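Local structure of peptide synthase (Silicibacter pomeroyi DSS-3, 2QTP) at residues R6-F11 with G63-Q68; N38-R43 with L48-D53; Q68-R73 with V167-S172; A96-P101 with I163-A168. The protein is of unknown function but belongs to a family with a variant Bacillus chorismate mutase fold and probably plays a part in amino-acid metabolism. All coordinates share one frame; numbering follows the deposited sequence.

Contact 1: residues R6-F11 with G63-Q68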
loop_
_atom_site.group_PDB
_atom_site.type_symbol
_atom_site.label_atom_id
_atom_site.label_comp_id
_atom_site.label_asym_id
_atom_site.label_seq_id
_atom_site.Cartn_x
_atom_site.Cartn_y
_atom_site.Cartn_z
ATOM N N ARG A 6 -12.064 -5.463 5.236
ATOM C CA ARG A 6 -12.930 -4.612 6.067
ATOM C C ARG A 6 -13.158 -3.190 5.500
ATOM O O ARG A 6 -14.279 -2.646 5.522
ATOM C CB ARG A 6 -12.353 -4.514 7.477
ATOM C CG ARG A 6 -13.175 -3.634 8.400
ATOM C CD ARG A 6 -12.790 -3.825 9.865
ATOM N NE ARG A 6 -11.473 -3.281 10.215
ATOM C CZ ARG A 6 -11.255 -2.031 10.598
ATOM N NH1 ARG A 6 -12.253 -1.160 10.670
ATOM N NH2 ARG A 6 -10.031 -1.640 10.926
ATOM N N LYS A 7 -12.072 -2.594 5.007
ATOM C CA LYS A 7 -12.046 -1.205 4.534
ATOM C C LYS A 7 -11.107 -1.093 3.346
ATOM O O LYS A 7 -10.047 -1.737 3.337
ATOM C CB LYS A 7 -11.397 -0.277 5.592
ATOM C CG LYS A 7 -12.231 0.417 6.565
ATOM C CD LYS A 7 -11.413 1.527 7.229
ATOM C CE LYS A 7 -12.259 2.354 8.183
ATOM N NZ LYS A 7 -11.482 3.537 8.664
ATOM N N ILE A 8 -11.461 -0.235 2.399
ATOM C CA ILE A 8 -10.570 0.154 1.313
ATOM C C ILE A 8 -10.517 1.680 1.350
ATOM O O ILE A 8 -11.516 2.328 1.574
ATOM C CB ILE A 8 -11.056 -0.284 -0.094
ATOM C CG1 ILE A 8 -10.967 -1.790 -0.266
ATOM C CG2 ILE A 8 -10.189 0.363 -1.201
ATOM C CD1 ILE A 8 -11.520 -2.232 -1.582
ATOM N N ALA A 9 -9.343 2.253 1.143
ATOM C CA ALA A 9 -9.209 3.705 1.168
ATOM C C ALA A 9 -8.299 4.126 0.025
ATOM O O ALA A 9 -7.322 3.415 -0.286
ATOM C CB ALA A 9 -8.648 4.148 2.503
ATOM N N VAL A 10 -8.623 5.251 -0.608
ATOM C CA VAL A 10 -7.808 5.797 -1.708
ATOM C C VAL A 10 -7.469 7.260 -1.379
ATOM O O VAL A 10 -8.349 8.031 -0.963
ATOM C CB VAL A 10 -8.514 5.636 -3.077
ATOM C CG1 VAL A 10 -7.663 6.194 -4.212
ATOM C CG2 VAL A 10 -8.848 4.150 -3.334
ATOM N N PHE A 11 -6.195 7.615 -1.510
ATOM C CA PHE A 11 -5.671 8.979 -1.206
ATOM C C PHE A 11 -5.002 9.502 -2.467
ATOM O O PHE A 11 -4.179 8.794 -3.056
ATOM C CB PHE A 11 -4.584 8.964 -0.111
ATOM C CG PHE A 11 -4.942 8.178 1.148
ATOM C CD1 PHE A 11 -5.145 6.803 1.124
ATOM C CD2 PHE A 11 -5.000 8.821 2.387
ATOM C CE1 PHE A 11 -5.456 6.109 2.300
ATOM C CE2 PHE A 11 -5.295 8.122 3.581
ATOM C CZ PHE A 11 -5.529 6.774 3.527
ATOM N N GLY A 63 -3.722 -1.660 -7.232
ATOM C CA GLY A 63 -3.081 -1.006 -8.383
ATOM C C GLY A 63 -4.105 -0.407 -9.357
ATOM O O GLY A 63 -3.903 0.670 -9.885
ATOM N N GLU A 64 -5.199 -1.123 -9.579
ATOM C CA GLU A 64 -6.299 -0.675 -10.422
ATOM C C GLU A 64 -7.017 0.518 -9.785
ATOM O O GLU A 64 -7.393 1.447 -10.498
ATOM C CB GLU A 64 -7.292 -1.822 -10.667
ATOM C CG GLU A 64 -8.645 -1.404 -11.321
ATOM C CD GLU A 64 -8.514 -0.943 -12.784
ATOM O OE1 GLU A 64 -7.590 -1.418 -13.485
ATOM O OE2 GLU A 64 -9.349 -0.119 -13.247
ATOM N N ARG A 65 -7.224 0.495 -8.468
ATOM C CA ARG A 65 -7.851 1.639 -7.791
ATOM C C ARG A 65 -7.000 2.889 -7.948
ATOM O O ARG A 65 -7.532 3.982 -8.177
ATOM C CB ARG A 65 -8.122 1.369 -6.301
ATOM C CG ARG A 65 -9.116 0.237 -6.026
ATOM C CD ARG A 65 -10.522 0.464 -6.625
ATOM N NE ARG A 65 -11.133 1.654 -6.041
ATOM C CZ ARG A 65 -11.946 1.675 -4.980
ATOM N NH1 ARG A 65 -12.327 0.552 -4.360
ATOM N NH2 ARG A 65 -12.399 2.856 -4.549
ATOM N N CYS A 66 -5.680 2.731 -7.869
ATOM C CA CYS A 66 -4.753 3.857 -8.075
ATOM C C CYS A 66 -4.911 4.518 -9.432
ATOM O O CYS A 66 -5.050 5.736 -9.516
ATOM C CB CYS A 66 -3.300 3.412 -7.904
ATOM S SG CYS A 66 -2.761 3.320 -6.220
ATOM N N VAL A 67 -4.872 3.721 -10.499
ATOM C CA VAL A 67 -5.000 4.248 -11.863
ATOM C C VAL A 67 -6.404 4.813 -12.123
ATOM O O VAL A 67 -6.536 5.830 -12.776
ATOM C CB VAL A 67 -4.547 3.214 -12.960
ATOM C CG1 VAL A 67 -3.097 2.800 -12.711
ATOM C CG2 VAL A 67 -5.455 1.982 -13.005
ATOM N N GLN A 68 -7.445 4.170 -11.611
ATOM C CA GLN A 68 -8.781 4.737 -11.694
ATOM C C GLN A 68 -8.871 6.077 -10.977
ATOM O O GLN A 68 -9.499 6.981 -11.480
ATOM C CB GLN A 68 -9.835 3.802 -11.119
ATOM C CG GLN A 68 -10.175 2.643 -12.027
ATOM C CD GLN A 68 -11.113 1.633 -11.366
ATOM O OE1 GLN A 68 -11.076 1.416 -10.146
ATOM N NE2 GLN A 68 -11.951 0.999 -12.178
#
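I8 is the first residue of the strand to meet the helix, and it does so with two methyl-bearing branches against a single nitrogen: its CG2 lies 3.8 Å from R65 NH1 and its CD1 4.0 Å from the same atom. The two side chains cross at about a right angle, and the methyl of CG2 approaches the guanidinium obliquely. At A9 the strand turns its side chain away from the helix, to L154. V10 points back at the helix, its CA 7.3 Å from that of C66, and its CG2 sits over one face of the R65 guanidinium, 4.0 Å from NH2. The same methyl touches the root of the arginine, at 4.1 Å from CB. That one V10 methyl can meet both ends of the side chain follows from the shape of R65, which is bent at chi2 (-60°) and chi3 (-62°), bringing the guanidinium round to the methyl that CB also touches. Contact is entirely van der Waals, with one valine methyl over a face of the charged group, and it stays near the surface. F11 turns to the other side of the strand and packs on V31 and V33 of the paired strand 21-37, while R65 also reaches A32 of that strand. Such alternation, with every second side chain meeting a helix packed on the sheet, is the usual helix-on-sheet packing of an alpha/beta fold, here the variant chorismate mutase fold.

Contact 2: residues N38-R43 with L48-D53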
loop_
_atom_site.group_PDB
_atom_site.type_symbol
_atom_site.label_atom_id
_atom_site.label_comp_id
_atom_site.label_asym_id
_atom_site.label_seq_id
_atom_site.Cartn_x
_atom_site.Cartn_y
_atom_site.Cartn_z
ATOM N N ASN A 38 -5.858 -10.949 9.167
ATOM C CA ASN A 38 -4.673 -11.787 9.012
ATOM C C ASN A 38 -5.096 -13.187 9.420
ATOM O O ASN A 38 -5.449 -13.400 10.581
ATOM C CB ASN A 38 -3.566 -11.234 9.913
ATOM C CG ASN A 38 -2.293 -12.008 9.872
ATOM O OD1 ASN A 38 -2.165 -13.033 9.187
ATOM N ND2 ASN A 38 -1.319 -11.547 10.693
ATOM N N PRO A 39 -5.112 -14.148 8.471
ATOM C CA PRO A 39 -5.514 -15.510 8.885
ATOM C C PRO A 39 -4.549 -16.171 9.892
ATOM O O PRO A 39 -4.928 -17.109 10.570
ATOM C CB PRO A 39 -5.528 -16.286 7.542
ATOM C CG PRO A 39 -4.512 -15.584 6.712
ATOM C CD PRO A 39 -4.765 -14.109 7.036
ATOM N N PHE A 40 -3.335 -15.643 10.013
ATOM C CA PHE A 40 -2.332 -16.188 10.895
ATOM C C PHE A 40 -2.147 -15.381 12.171
ATOM O O PHE A 40 -1.179 -15.582 12.865
ATOM C CB PHE A 40 -1.006 -16.318 10.134
ATOM C CG PHE A 40 -1.132 -17.078 8.809
ATOM C CD1 PHE A 40 -1.895 -18.218 8.724
ATOM C CD2 PHE A 40 -0.451 -16.659 7.676
ATOM C CE1 PHE A 40 -2.003 -18.915 7.534
ATOM C CE2 PHE A 40 -0.574 -17.347 6.478
ATOM C CZ PHE A 40 -1.345 -18.473 6.419
ATOM N N ALA A 41 -3.063 -14.459 12.458
ATOM C CA ALA A 41 -3.017 -13.693 13.681
ATOM C C ALA A 41 -3.139 -14.653 14.862
ATOM O O ALA A 41 -3.987 -15.537 14.855
ATOM C CB ALA A 41 -4.145 -12.602 13.732
ATOM N N GLY A 42 -2.286 -14.472 15.866
ATOM C CA GLY A 42 -2.267 -15.332 17.061
ATOM C C GLY A 42 -1.662 -16.694 16.864
ATOM O O GLY A 42 -1.686 -17.520 17.762
ATOM N N ARG A 43 -1.077 -16.924 15.705
ATOM C CA ARG A 43 -0.585 -18.239 15.314
ATOM C C ARG A 43 0.876 -18.222 14.842
ATOM O O ARG A 43 1.390 -17.208 14.350
ATOM C CB ARG A 43 -1.428 -18.729 14.136
ATOM C CG ARG A 43 -2.866 -19.036 14.489
ATOM C CD ARG A 43 -3.696 -19.302 13.247
ATOM N NE ARG A 43 -5.120 -19.359 13.575
ATOM C CZ ARG A 43 -5.798 -20.483 13.836
ATOM N NH1 ARG A 43 -5.221 -21.687 13.785
ATOM N NH2 ARG A 43 -7.079 -20.399 14.147
ATOM N N LEU A 48 3.031 -19.809 4.337
ATOM C CA LEU A 48 2.306 -18.546 4.190
ATOM C C LEU A 48 1.649 -18.400 2.820
ATOM O O LEU A 48 1.305 -17.311 2.426
ATOM C CB LEU A 48 3.277 -17.384 4.458
ATOM C CG LEU A 48 4.012 -17.460 5.799
ATOM C CD1 LEU A 48 5.118 -16.375 5.969
ATOM C CD2 LEU A 48 2.971 -17.345 6.952
ATOM N N THR A 49 1.495 -19.506 2.094
ATOM C CA THR A 49 0.884 -19.518 0.773
ATOM C C THR A 49 -0.384 -18.671 0.735
ATOM O O THR A 49 -0.579 -17.870 -0.179
ATOM C CB THR A 49 0.580 -20.986 0.364
ATOM O OG1 THR A 49 1.820 -21.682 0.228
ATOM C CG2 THR A 49 -0.240 -21.113 -0.956
ATOM N N GLU A 50 -1.237 -18.848 1.736
ATOM C CA GLU A 50 -2.527 -18.194 1.755
ATOM C C GLU A 50 -2.367 -16.665 1.714
ATOM O O GLU A 50 -3.125 -15.983 1.032
ATOM C CB GLU A 50 -3.324 -18.641 2.993
ATOM C CG GLU A 50 -4.765 -18.141 3.003
ATOM C CD GLU A 50 -5.522 -18.371 4.319
ATOM O OE1 GLU A 50 -5.183 -19.303 5.100
ATOM O OE2 GLU A 50 -6.477 -17.589 4.537
ATOM N N LEU A 51 -1.365 -16.126 2.405
ATOM C CA LEU A 51 -1.120 -14.687 2.328
ATOM C C LEU A 51 -0.500 -14.241 0.994
ATOM O O LEU A 51 -0.746 -13.122 0.592
ATOM C CB LEU A 51 -0.293 -14.167 3.503
ATOM C CG LEU A 51 -1.022 -13.917 4.832
ATOM C CD1 LEU A 51 -0.029 -13.462 5.886
ATOM C CD2 LEU A 51 -2.146 -12.920 4.734
HETATM N N MSE A 52 0.311 -15.092 0.334
HETATM C CA MSE A 52 0.884 -14.752 -0.957
HETATM C C MSE A 52 -0.210 -14.707 -2.014
HETATM O O MSE A 52 -0.222 -13.800 -2.846
HETATM C CB MSE A 52 1.984 -15.737 -1.392
HETATM C CG MSE A 52 3.177 -15.864 -0.431
HETATM SE SE MSE A 52 4.636 -16.865 -1.107
HETATM C CE MSE A 52 5.754 -16.616 0.483
ATOM N N ASP A 53 -1.109 -15.689 -1.991
ATOM C CA ASP A 53 -2.243 -15.717 -2.921
ATOM C C ASP A 53 -3.142 -14.512 -2.694
ATOM O O ASP A 53 -3.539 -13.866 -3.642
ATOM C CB ASP A 53 -3.046 -17.002 -2.772
ATOM C CG ASP A 53 -2.286 -18.237 -3.223
ATOM O OD1 ASP A 53 -1.294 -18.136 -3.976
ATOM O OD2 ASP A 53 -2.692 -19.323 -2.796
#
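The ring of F40 overlaps the tips of L48 and L51, with CD2 lying 3.6 Å from L48 CD2 and 3.7 Å from L51 CD1. It belongs to a type I beta turn from N38 to A41, within which the N38 side chain forms an Asx turn, and this turn packs on the first turn of helix 49-70, where L48 holds the N-cap position. F40 CG stands anti to the carbonyl carbon (chi1 -52°), which sends the ring out to the helix, where the leucines and E50 CB come at it obliquely. One ring face is covered from within the turn by P39 CG, 4.0 Å above the plane and over its centre. P39 in turn has two partners on the helix: CD meets L51 CD2, and CB lies 3.4 Å from E50 OE2 as the proline and the extended glutamate slide past each other in opposite directions. With an alanine here in place of F40, L48 CD2 and L51 CD1 would probably lose the surface they share, and P39 the ring it covers. L48 and L51 also touch H94 and A97, so these leucines link the turn to helix 92-98. The ND2 of N38 is bonded to H94 ND1, while its OD1 accepts the F40 N-H at 3.0 Å, with an N-H...O angle of 153° and the donor well above the carbonyl plane.

Contact 3: residues Q68-R73 with V167-S172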
loop_
_atom_site.group_PDB
_atom_site.type_symbol
_atom_site.label_atom_id
_atom_site.label_comp_id
_atom_site.label_asym_id
_atom_site.label_seq_id
_atom_site.Cartn_x
_atom_site.Cartn_y
_atom_site.Cartn_z
ATOM N N GLN A 68 -7.445 4.170 -11.611
ATOM C CA GLN A 68 -8.781 4.737 -11.694
ATOM C C GLN A 68 -8.871 6.077 -10.977
ATOM O O GLN A 68 -9.499 6.981 -11.480
ATOM C CB GLN A 68 -9.835 3.802 -11.119
ATOM C CG GLN A 68 -10.175 2.643 -12.027
ATOM C CD GLN A 68 -11.113 1.633 -11.366
ATOM O OE1 GLN A 68 -11.076 1.416 -10.146
ATOM N NE2 GLN A 68 -11.951 0.999 -12.178
ATOM N N ALA A 69 -8.241 6.212 -9.814
ATOM C CA ALA A 69 -8.254 7.471 -9.074
ATOM C C ALA A 69 -7.567 8.608 -9.829
ATOM O O ALA A 69 -7.976 9.751 -9.740
ATOM C CB ALA A 69 -7.590 7.286 -7.701
ATOM N N LEU A 70 -6.493 8.290 -10.526
ATOM C CA LEU A 70 -5.718 9.265 -11.260
ATOM C C LEU A 70 -6.249 9.417 -12.674
ATOM O O LEU A 70 -5.772 10.243 -13.428
ATOM C CB LEU A 70 -4.259 8.817 -11.354
ATOM C CG LEU A 70 -3.398 8.837 -10.102
ATOM C CD1 LEU A 70 -2.143 7.952 -10.331
ATOM C CD2 LEU A 70 -3.061 10.267 -9.695
ATOM N N GLY A 71 -7.219 8.596 -13.038
ATOM C CA GLY A 71 -7.787 8.634 -14.375
ATOM C C GLY A 71 -6.734 8.449 -15.443
ATOM O O GLY A 71 -6.744 9.160 -16.440
ATOM N N ILE A 72 -5.809 7.514 -15.243
ATOM C CA ILE A 72 -4.801 7.271 -16.265
ATOM C C ILE A 72 -4.808 5.812 -16.654
ATOM O O ILE A 72 -5.442 4.986 -15.996
ATOM C CB ILE A 72 -3.368 7.694 -15.819
ATOM C CG1 ILE A 72 -2.861 6.836 -14.652
ATOM C CG2 ILE A 72 -3.336 9.161 -15.438
ATOM C CD1 ILE A 72 -1.439 7.167 -14.253
ATOM N N ARG A 73 -4.120 5.529 -17.758
ATOM C CA ARG A 73 -3.852 4.180 -18.196
ATOM C C ARG A 73 -2.597 3.790 -17.405
ATOM O O ARG A 73 -1.799 4.652 -17.056
ATOM C CB ARG A 73 -3.614 4.140 -19.717
ATOM N N VAL A 167 -0.676 0.090 -2.114
ATOM C CA VAL A 167 -0.013 0.235 -3.417
ATOM C C VAL A 167 -0.105 1.716 -3.826
ATOM O O VAL A 167 -1.177 2.341 -3.719
ATOM C CB VAL A 167 -0.672 -0.663 -4.480
ATOM C CG1 VAL A 167 -0.157 -0.323 -5.876
ATOM C CG2 VAL A 167 -0.477 -2.192 -4.111
ATOM N N ALA A 168 1.012 2.282 -4.280
ATOM C CA ALA A 168 1.072 3.682 -4.691
ATOM C C ALA A 168 1.609 3.773 -6.114
ATOM O O ALA A 168 2.376 2.907 -6.546
ATOM C CB ALA A 168 1.970 4.466 -3.748
ATOM N N VAL A 169 1.182 4.821 -6.816
ATOM C CA VAL A 169 1.564 5.140 -8.180
ATOM C C VAL A 169 1.658 6.672 -8.266
ATOM O O VAL A 169 0.921 7.378 -7.572
ATOM C CB VAL A 169 0.496 4.615 -9.203
ATOM C CG1 VAL A 169 0.946 4.858 -10.627
ATOM C CG2 VAL A 169 0.235 3.108 -9.007
ATOM N N THR A 170 2.589 7.186 -9.066
ATOM C CA THR A 170 2.686 8.611 -9.297
ATOM C C THR A 170 2.480 8.870 -10.769
ATOM O O THR A 170 2.704 7.999 -11.601
ATOM C CB THR A 170 4.037 9.261 -8.898
ATOM O OG1 THR A 170 5.067 8.775 -9.745
ATOM C CG2 THR A 170 4.396 9.006 -7.460
ATOM N N ASP A 171 2.008 10.070 -11.065
ATOM C CA ASP A 171 1.804 10.501 -12.430
ATOM C C ASP A 171 2.317 11.910 -12.648
ATOM O O ASP A 171 1.989 12.838 -11.897
ATOM C CB ASP A 171 0.319 10.468 -12.755
ATOM C CG ASP A 171 0.022 10.985 -14.129
ATOM O OD1 ASP A 171 0.832 10.751 -15.052
ATOM O OD2 ASP A 171 -1.034 11.617 -14.292
ATOM N N SER A 172 3.133 12.060 -13.680
ATOM C CA SER A 172 3.529 13.389 -14.196
ATOM C C SER A 172 4.814 13.917 -13.556
ATOM O O SER A 172 5.460 14.806 -14.120
ATOM C CB SER A 172 2.383 14.418 -14.038
ATOM O OG SER A 172 2.620 15.582 -14.792
#
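Helix 49-70 ends beside the last residues of strand 162-171, with the CA atoms of L70 and D171 7.7 Å apart, and G71, at a positive phi of 56°, closes the helix in a Schellman motif that turns the chain so that I72 faces the strand as well. L70 extends CD1 to the strand, where it lies 4.3 Å from D171 CB and 4.4 Å from V169 CG1. I72 makes the closer approach: its CG2 is 3.6 Å from D171 OD2, and its CD1 reaches D171 CB at 4.0 Å. The two side chains come from opposite directions; with I72 CG1 between N and the carbonyl carbon (chi1 65°), CD1 is directed to D171 CB while CG2 meets the carboxylate. That oxygen is not left to the methyl: OD2 forms a salt bridge with R28, whose NH2 also donates to the L70 carbonyl oxygen, so one guanidinium ties the helix end to the strand. Replacing I72 by an alanine would probably open a gap beside D171 CB and CG, leaving the carboxylate less confined next to R28. The contact thus lies where helix 49-70 runs out over the sheet: L70 also packs on A30 of strand 21-37 and on I12 of strand 5-15, I72 rests on R28, and on the other side of strand 162-171 T170 meets L135 of strand 131-135.

Contact 4: residues A96-P101 with I163-A168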
loop_
_atom_site.group_PDB
_atom_site.type_symbol
_atom_site.label_atom_id
_atom_site.label_comp_id
_atom_site.label_asym_id
_atom_site.label_seq_id
_atom_site.Cartn_x
_atom_site.Cartn_y
_atom_site.Cartn_z
ATOM N N ALA A 96 5.820 -9.651 4.675
ATOM C CA ALA A 96 6.656 -10.152 3.577
ATOM C C ALA A 96 5.863 -11.004 2.580
ATOM O O ALA A 96 5.983 -10.822 1.364
ATOM C CB ALA A 96 7.822 -10.915 4.111
ATOM N N ALA A 97 5.057 -11.930 3.103
ATOM C CA ALA A 97 4.300 -12.865 2.291
ATOM C C ALA A 97 3.294 -12.120 1.462
ATOM O O ALA A 97 3.170 -12.337 0.261
ATOM C CB ALA A 97 3.599 -13.924 3.176
ATOM N N ILE A 98 2.542 -11.247 2.121
ATOM C CA ILE A 98 1.531 -10.467 1.415
ATOM C C ILE A 98 2.157 -9.612 0.277
ATOM O O ILE A 98 1.569 -9.493 -0.776
ATOM C CB ILE A 98 0.560 -9.691 2.413
ATOM C CG1 ILE A 98 -0.895 -9.983 2.021
ATOM C CG2 ILE A 98 0.869 -8.254 2.445
ATOM C CD1 ILE A 98 -1.926 -9.338 2.825
ATOM N N LEU A 99 3.393 -9.166 0.423
ATOM C CA LEU A 99 4.092 -8.356 -0.585
ATOM C C LEU A 99 4.933 -9.132 -1.595
ATOM O O LEU A 99 5.560 -8.539 -2.479
ATOM C CB LEU A 99 5.059 -7.386 0.143
ATOM C CG LEU A 99 4.421 -6.305 1.046
ATOM C CD1 LEU A 99 5.496 -5.524 1.810
ATOM C CD2 LEU A 99 3.471 -5.383 0.256
ATOM N N HIS A 100 4.995 -10.440 -1.431
ATOM C CA HIS A 100 5.861 -11.303 -2.249
ATOM C C HIS A 100 5.563 -11.289 -3.759
ATOM O O HIS A 100 6.465 -11.061 -4.550
ATOM C CB HIS A 100 5.809 -12.723 -1.692
ATOM C CG HIS A 100 6.591 -13.705 -2.489
ATOM N ND1 HIS A 100 7.949 -13.865 -2.340
ATOM C CD2 HIS A 100 6.216 -14.539 -3.490
ATOM C CE1 HIS A 100 8.374 -14.769 -3.208
ATOM N NE2 HIS A 100 7.345 -15.191 -3.924
ATOM N N PRO A 101 4.308 -11.520 -4.168
ATOM C CA PRO A 101 4.043 -11.536 -5.616
ATOM C C PRO A 101 4.321 -10.242 -6.312
ATOM O O PRO A 101 4.090 -9.194 -5.732
ATOM C CB PRO A 101 2.539 -11.840 -5.690
ATOM C CG PRO A 101 2.006 -11.518 -4.362
ATOM C CD PRO A 101 3.097 -11.846 -3.405
ATOM N N ILE A 163 -3.958 -6.897 8.709
ATOM C CA ILE A 163 -2.856 -6.362 7.873
ATOM C C ILE A 163 -3.399 -5.185 7.023
ATOM O O ILE A 163 -4.512 -5.276 6.479
ATOM C CB ILE A 163 -2.216 -7.410 6.932
ATOM C CG1 ILE A 163 -1.782 -8.650 7.694
ATOM C CG2 ILE A 163 -0.969 -6.863 6.212
ATOM C CD1 ILE A 163 -1.115 -9.704 6.822
HETATM N N MSE A 164 -2.645 -4.072 6.986
HETATM C CA MSE A 164 -2.970 -2.906 6.166
HETATM C C MSE A 164 -1.964 -2.933 5.007
HETATM O O MSE A 164 -0.755 -2.861 5.211
HETATM C CB MSE A 164 -2.875 -1.605 6.983
HETATM C CG MSE A 164 -3.398 -0.411 6.287
HETATM SE SE MSE A 164 -3.409 1.217 7.245
HETATM C CE MSE A 164 -1.456 1.597 7.326
ATOM N N VAL A 165 -2.466 -3.121 3.799
ATOM C CA VAL A 165 -1.627 -3.252 2.605
ATOM C C VAL A 165 -1.865 -2.029 1.696
ATOM O O VAL A 165 -2.984 -1.647 1.509
ATOM C CB VAL A 165 -2.044 -4.538 1.850
ATOM C CG1 VAL A 165 -1.111 -4.793 0.659
ATOM C CG2 VAL A 165 -2.099 -5.734 2.844
ATOM N N ALA A 166 -0.814 -1.471 1.116
ATOM C CA ALA A 166 -0.882 -0.301 0.270
ATOM C C ALA A 166 -0.103 -0.462 -1.039
ATOM O O ALA A 166 0.974 -1.067 -1.079
ATOM C CB ALA A 166 -0.350 0.949 1.043
ATOM N N VAL A 167 -0.676 0.090 -2.114
ATOM C CA VAL A 167 -0.013 0.235 -3.417
ATOM C C VAL A 167 -0.105 1.716 -3.826
ATOM O O VAL A 167 -1.177 2.341 -3.719
ATOM C CB VAL A 167 -0.672 -0.663 -4.480
ATOM C CG1 VAL A 167 -0.157 -0.323 -5.876
ATOM C CG2 VAL A 167 -0.477 -2.192 -4.111
ATOM N N ALA A 168 1.012 2.282 -4.280
ATOM C CA ALA A 168 1.072 3.682 -4.691
ATOM C C ALA A 168 1.609 3.773 -6.114
ATOM O O ALA A 168 2.376 2.907 -6.546
ATOM C CB ALA A 168 1.970 4.466 -3.748
#
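A hydrogen bond of 3.1 Å from H100 N to A97 O closes the chain turn at the end of helix 92-98, in which I98 is held pointing at V165 and I163 of the strand. The next carbonyl oxygen but one, that of L99, accepts from K82 NZ and so ties the turn to strand 79-86. I98 makes the close apolar contacts from the helix side. Its CD1 meets V165 CG2 tip to tip at 3.6 Å and I163 CD1 at 4.1 Å, and its CG2 adds a second touch on the same V165 methyl, at 3.9 Å. The first torsion of I98, -129°, is far from a staggered value, while chi2 is extended, and this carries CD1 out to both partners. Here a helix end is packed on the central strand of the mixed sheet of this alpha/beta fold: strand 162-171 pairs antiparallel with both 21-37 and 79-86, and I163 and V165 turn to the helix while M164 and A166 face away. Those two pack on L131 and V133 of strand 131-135, so this strand has packing partners on both faces of the sheet. On the helix side I98 also touches I36 of strand 21-37.

In the fold
Helix 49-70 runs through three of the contacts: contact 2 at its start, contact 1 near its end and contact 3 at the end itself. Contacts 2 and 3 therefore lie on opposite sides of the chain's centre, with their own centres 29 Å apart. Contacts 1 and 3, centred 10 Å apart, share Q68 and are joined by a probable hydrogen bond of 3.1 Å between V67 O and I72 N. Contacts 3 and 4 follow one another on strand 162-171, sharing V167 and A168. Contact 4 in turn touches contact 2, 12 Å away between centres, where I98 CG1 lies 3.5 Å from L51 O, so helices 49-70 and 92-98 pack together over the same sheet.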